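Local coordinates for protein endoglucanase (Uncultured bacterium, PDB 3X17) that probably hydrolyses internal beta-1,4-glucosidic bonds of cellulose, as a family 9 glycoside hydrolase with an N-terminal Ig-like domain, at residues A[544-547]-A[548-551]; A[119-122]-A[123-127]. One frame throughout, in Å; residues are numbered along the deposited sequence.

Interaction 1. Residues A[544-547]-A[548-551]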
# COMPACT_ATOMS: atom_id res chain seq x y z
N ASP A 544 -3.43 1.04 -4.25
CA ASP A 544 -2.49 1.91 -3.54
C ASP A 544 -2.33 1.52 -2.05
O ASP A 544 -1.40 1.97 -1.39
CB ASP A 544 -2.81 3.40 -3.73
CG ASP A 544 -4.13 3.80 -3.09
OD1 ASP A 544 -5.11 3.06 -3.28
OD2 ASP A 544 -4.18 4.84 -2.39
N TYR A 545 -3.18 0.62 -1.56
CA TYR A 545 -3.03 0.12 -0.20
C TYR A 545 -1.98 -0.99 -0.20
O TYR A 545 -1.14 -1.06 0.69
CB TYR A 545 -4.33 -0.45 0.34
CG TYR A 545 -5.50 0.52 0.41
CD1 TYR A 545 -5.33 1.91 0.26
CD2 TYR A 545 -6.75 0.05 0.80
CE1 TYR A 545 -6.42 2.78 0.41
CE2 TYR A 545 -7.83 0.89 0.92
CZ TYR A 545 -7.67 2.25 0.71
OH TYR A 545 -8.77 3.04 0.93
N ASN A 546 -2.04 -1.84 -1.21
CA ASN A 546 -1.15 -2.97 -1.36
C ASN A 546 0.29 -2.57 -1.66
O ASN A 546 1.22 -3.34 -1.44
CB ASN A 546 -1.69 -3.94 -2.41
CG ASN A 546 -2.43 -5.11 -1.77
OD1 ASN A 546 -3.37 -4.89 -1.02
ND2 ASN A 546 -1.87 -6.32 -1.89
N ALA A 547 0.47 -1.38 -2.21
CA ALA A 547 1.78 -0.95 -2.67
C ALA A 547 2.76 -0.78 -1.50
O ALA A 547 3.85 -1.30 -1.55
CB ALA A 547 1.66 0.34 -3.46
N PRO A 548 2.36 -0.05 -0.44
CA PRO A 548 3.30 0.04 0.68
C PRO A 548 3.36 -1.26 1.47
O PRO A 548 4.36 -1.52 2.15
CB PRO A 548 2.73 1.19 1.55
CG PRO A 548 1.25 1.24 1.18
CD PRO A 548 1.21 0.87 -0.28
N LEU A 549 2.31 -2.08 1.40
CA LEU A 549 2.36 -3.41 1.99
C LEU A 549 3.45 -4.27 1.33
O LEU A 549 4.23 -4.93 2.02
CB LEU A 549 0.99 -4.12 1.95
CG LEU A 549 0.97 -5.58 2.42
CD1 LEU A 549 1.51 -5.76 3.86
CD2 LEU A 549 -0.43 -6.23 2.27
N VAL A 550 3.46 -4.33 0.02
CA VAL A 550 4.52 -5.03 -0.70
C VAL A 550 5.89 -4.44 -0.35
O VAL A 550 6.84 -5.18 -0.13
CB VAL A 550 4.32 -4.97 -2.25
CG1 VAL A 550 5.62 -5.36 -3.00
CG2 VAL A 550 3.17 -5.88 -2.67
N PHE A 551 5.99 -3.10 -0.23
CA PHE A 551 7.26 -2.47 0.17
C PHE A 551 7.77 -2.91 1.55
O PHE A 551 8.90 -3.41 1.68
CB PHE A 551 7.19 -0.94 0.08
CG PHE A 551 8.53 -0.26 0.34
CD1 PHE A 551 8.91 0.06 1.64
CD2 PHE A 551 9.40 0.02 -0.70
CE1 PHE A 551 10.13 0.68 1.89
CE2 PHE A 551 10.61 0.63 -0.45
CZ PHE A 551 10.97 0.98 0.84
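The ring of P548 lies against the last turn before it. Its CB starts the ring beside the A547-P548 peptide, at a spacing from A547 set by covalent geometry. CG comes to 3.4 Å from Y545 O. CD, bonded to the ring nitrogen, sits 3.0 Å from D544 O, and that nitrogen carries no hydrogen to offer the turn before. One rung of the backbone ladder is therefore missing. On another side, CD presses on the methyl of A547, with P548 CD and A547 CB 3.3 Å apart. That is tighter than a usual carbon contact. This is a proline kink within helix 543-558, which passes close to the centre of the folded molecule in the (alpha/alpha)6 barrel of this family 9 enzyme. Regular bonding is present on the following turn. V550 N donates to N546 O at 2.9 Å and a nearly straight 169°. F551 N donates to A547 O at 3.1 Å. V550 CG1 is anti to its backbone N (chi1 164°). This leaves CG2 beside that N, and CG2 touches the same N546 O at 3.4 Å. The N546 amide reaches out of the helix: its ND2 donates to G505 O and also reaches A123 O of helix 115-130, and its OD1 accepts from L507 N. The F551 ring meets Y201 edge-to-face, and its side chain touches M444 of helix 435-452.

Interaction 2. Residues A[119-122]-A[123-127]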
# COMPACT_ATOMS: atom_id res chain seq x y z
N VAL A 119 3.82 -13.62 2.88
CA VAL A 119 3.06 -12.36 2.91
C VAL A 119 3.34 -11.56 1.62
O VAL A 119 2.41 -11.14 0.93
CB VAL A 119 3.43 -11.49 4.13
CG1 VAL A 119 2.82 -10.11 4.01
CG2 VAL A 119 2.98 -12.14 5.40
N LEU A 120 4.62 -11.30 1.35
CA LEU A 120 5.05 -10.66 0.10
C LEU A 120 4.41 -11.29 -1.14
O LEU A 120 3.89 -10.58 -2.00
CB LEU A 120 6.57 -10.71 -0.03
CG LEU A 120 7.18 -10.05 -1.26
CD1 LEU A 120 6.75 -8.57 -1.36
CD2 LEU A 120 8.73 -10.17 -1.26
N TYR A 121 4.48 -12.62 -1.24
CA TYR A 121 3.87 -13.36 -2.34
C TYR A 121 2.39 -12.98 -2.52
O TYR A 121 1.94 -12.69 -3.61
CB TYR A 121 3.98 -14.87 -2.07
CG TYR A 121 3.34 -15.76 -3.12
CD1 TYR A 121 4.00 -16.07 -4.30
CD2 TYR A 121 2.09 -16.34 -2.90
CE1 TYR A 121 3.40 -16.88 -5.27
CE2 TYR A 121 1.49 -17.19 -3.85
CZ TYR A 121 2.16 -17.47 -5.02
OH TYR A 121 1.59 -18.29 -5.97
N ALA A 122 1.63 -13.06 -1.43
CA ALA A 122 0.20 -12.93 -1.54
C ALA A 122 -0.11 -11.49 -1.96
O ALA A 122 -0.99 -11.24 -2.79
CB ALA A 122 -0.45 -13.25 -0.17
N ALA A 123 0.58 -10.55 -1.32
CA ALA A 123 0.30 -9.14 -1.55
C ALA A 123 0.65 -8.76 -2.96
O ALA A 123 -0.05 -7.97 -3.56
CB ALA A 123 1.07 -8.26 -0.57
N ALA A 124 1.84 -9.17 -3.41
CA ALA A 124 2.28 -8.89 -4.78
C ALA A 124 1.40 -9.58 -5.84
O ALA A 124 1.06 -8.99 -6.86
CB ALA A 124 3.74 -9.26 -4.96
N ARG A 125 1.09 -10.85 -5.63
CA ARG A 125 0.32 -11.60 -6.60
C ARG A 125 -1.12 -11.14 -6.71
O ARG A 125 -1.74 -11.36 -7.68
CB ARG A 125 0.41 -13.13 -6.44
CG ARG A 125 0.29 -13.87 -7.79
CD ARG A 125 0.64 -15.37 -7.85
NE ARG A 125 -0.56 -16.08 -7.58
CZ ARG A 125 -1.26 -16.80 -8.43
NH1 ARG A 125 -0.85 -17.02 -9.64
NH2 ARG A 125 -2.36 -17.31 -8.01
N SER A 126 -1.62 -10.47 -5.70
CA SER A 126 -2.96 -9.94 -5.74
C SER A 126 -3.19 -8.99 -6.92
O SER A 126 -4.27 -8.98 -7.49
CB SER A 126 -3.30 -9.26 -4.40
OG SER A 126 -2.76 -7.96 -4.32
N TYR A 127 -2.15 -8.26 -7.35
CA TYR A 127 -2.24 -7.41 -8.53
C TYR A 127 -2.61 -8.24 -9.78
O TYR A 127 -3.44 -7.83 -10.60
CB TYR A 127 -0.92 -6.65 -8.77
CG TYR A 127 -0.66 -5.59 -7.74
CD1 TYR A 127 -1.29 -4.37 -7.81
CD2 TYR A 127 0.15 -5.84 -6.63
CE1 TYR A 127 -1.18 -3.44 -6.79
CE2 TYR A 127 0.31 -4.88 -5.64
CZ TYR A 127 -0.34 -3.68 -5.74
OH TYR A 127 -0.18 -2.70 -4.77
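R125 N donates to Y121 O at 2.9 Å, and A124 N donates to L120 O at the same length. A123 N reaches V119 O at 3.0 Å. The next bond, S126 N to A122 O, is weak, with an N-H...O angle of 135°. S126 also turns back on its own turn: its OG donates to A123 O at 2.8 Å, approaching from above the carbonyl plane. With chi1 at 80°, OG lies between the backbone N and the carbonyl carbon, close enough to make this bond. Outside the backbone, Y121 and R125 form an i, i+4 pair on one side of the helix. The phenol ring and the guanidinium are nearly parallel, their planes 8° apart. R125 CD lies 3.8 Å from Y121 CZ, and the Y121 hydroxyl sits over one face of the guanidinium, OH to NE 3.5 Å, without a hydrogen bond. H211 is a shared partner: Y121 OH bonds to its ND1 and R125 NH1 to its O. R125 NH2 forms a salt bridge with D138. Helix 115-130 lies in the (alpha/alpha)6 barrel region, just after strand 110-112, which probably closes the Ig-like domain. A124 packs on I222 of helix 221-235, L120 meets V550 of helix 543-558, and Y127 rests on T190 and L194 of helix 184-200.

The two centres are about 9 Å apart. Interaction 2 comes first along the chain, on helix 115-130. Interaction 1 lies more than 400 residues later, on helix 543-558, the final helix of the chain. All four segments lie within the family 9 glycosyl hydrolase region. The two helices touch directly: N546 ND2 and A123 O are 3.0 Å apart, a probable hydrogen bond, and Y127 OH bonds to I543 O at the start of the last helix. Helix 184-200 packs against both. The early and late ends of the catalytic region are therefore brought side by side, consistent with closure of the (alpha/alpha)6 barrel.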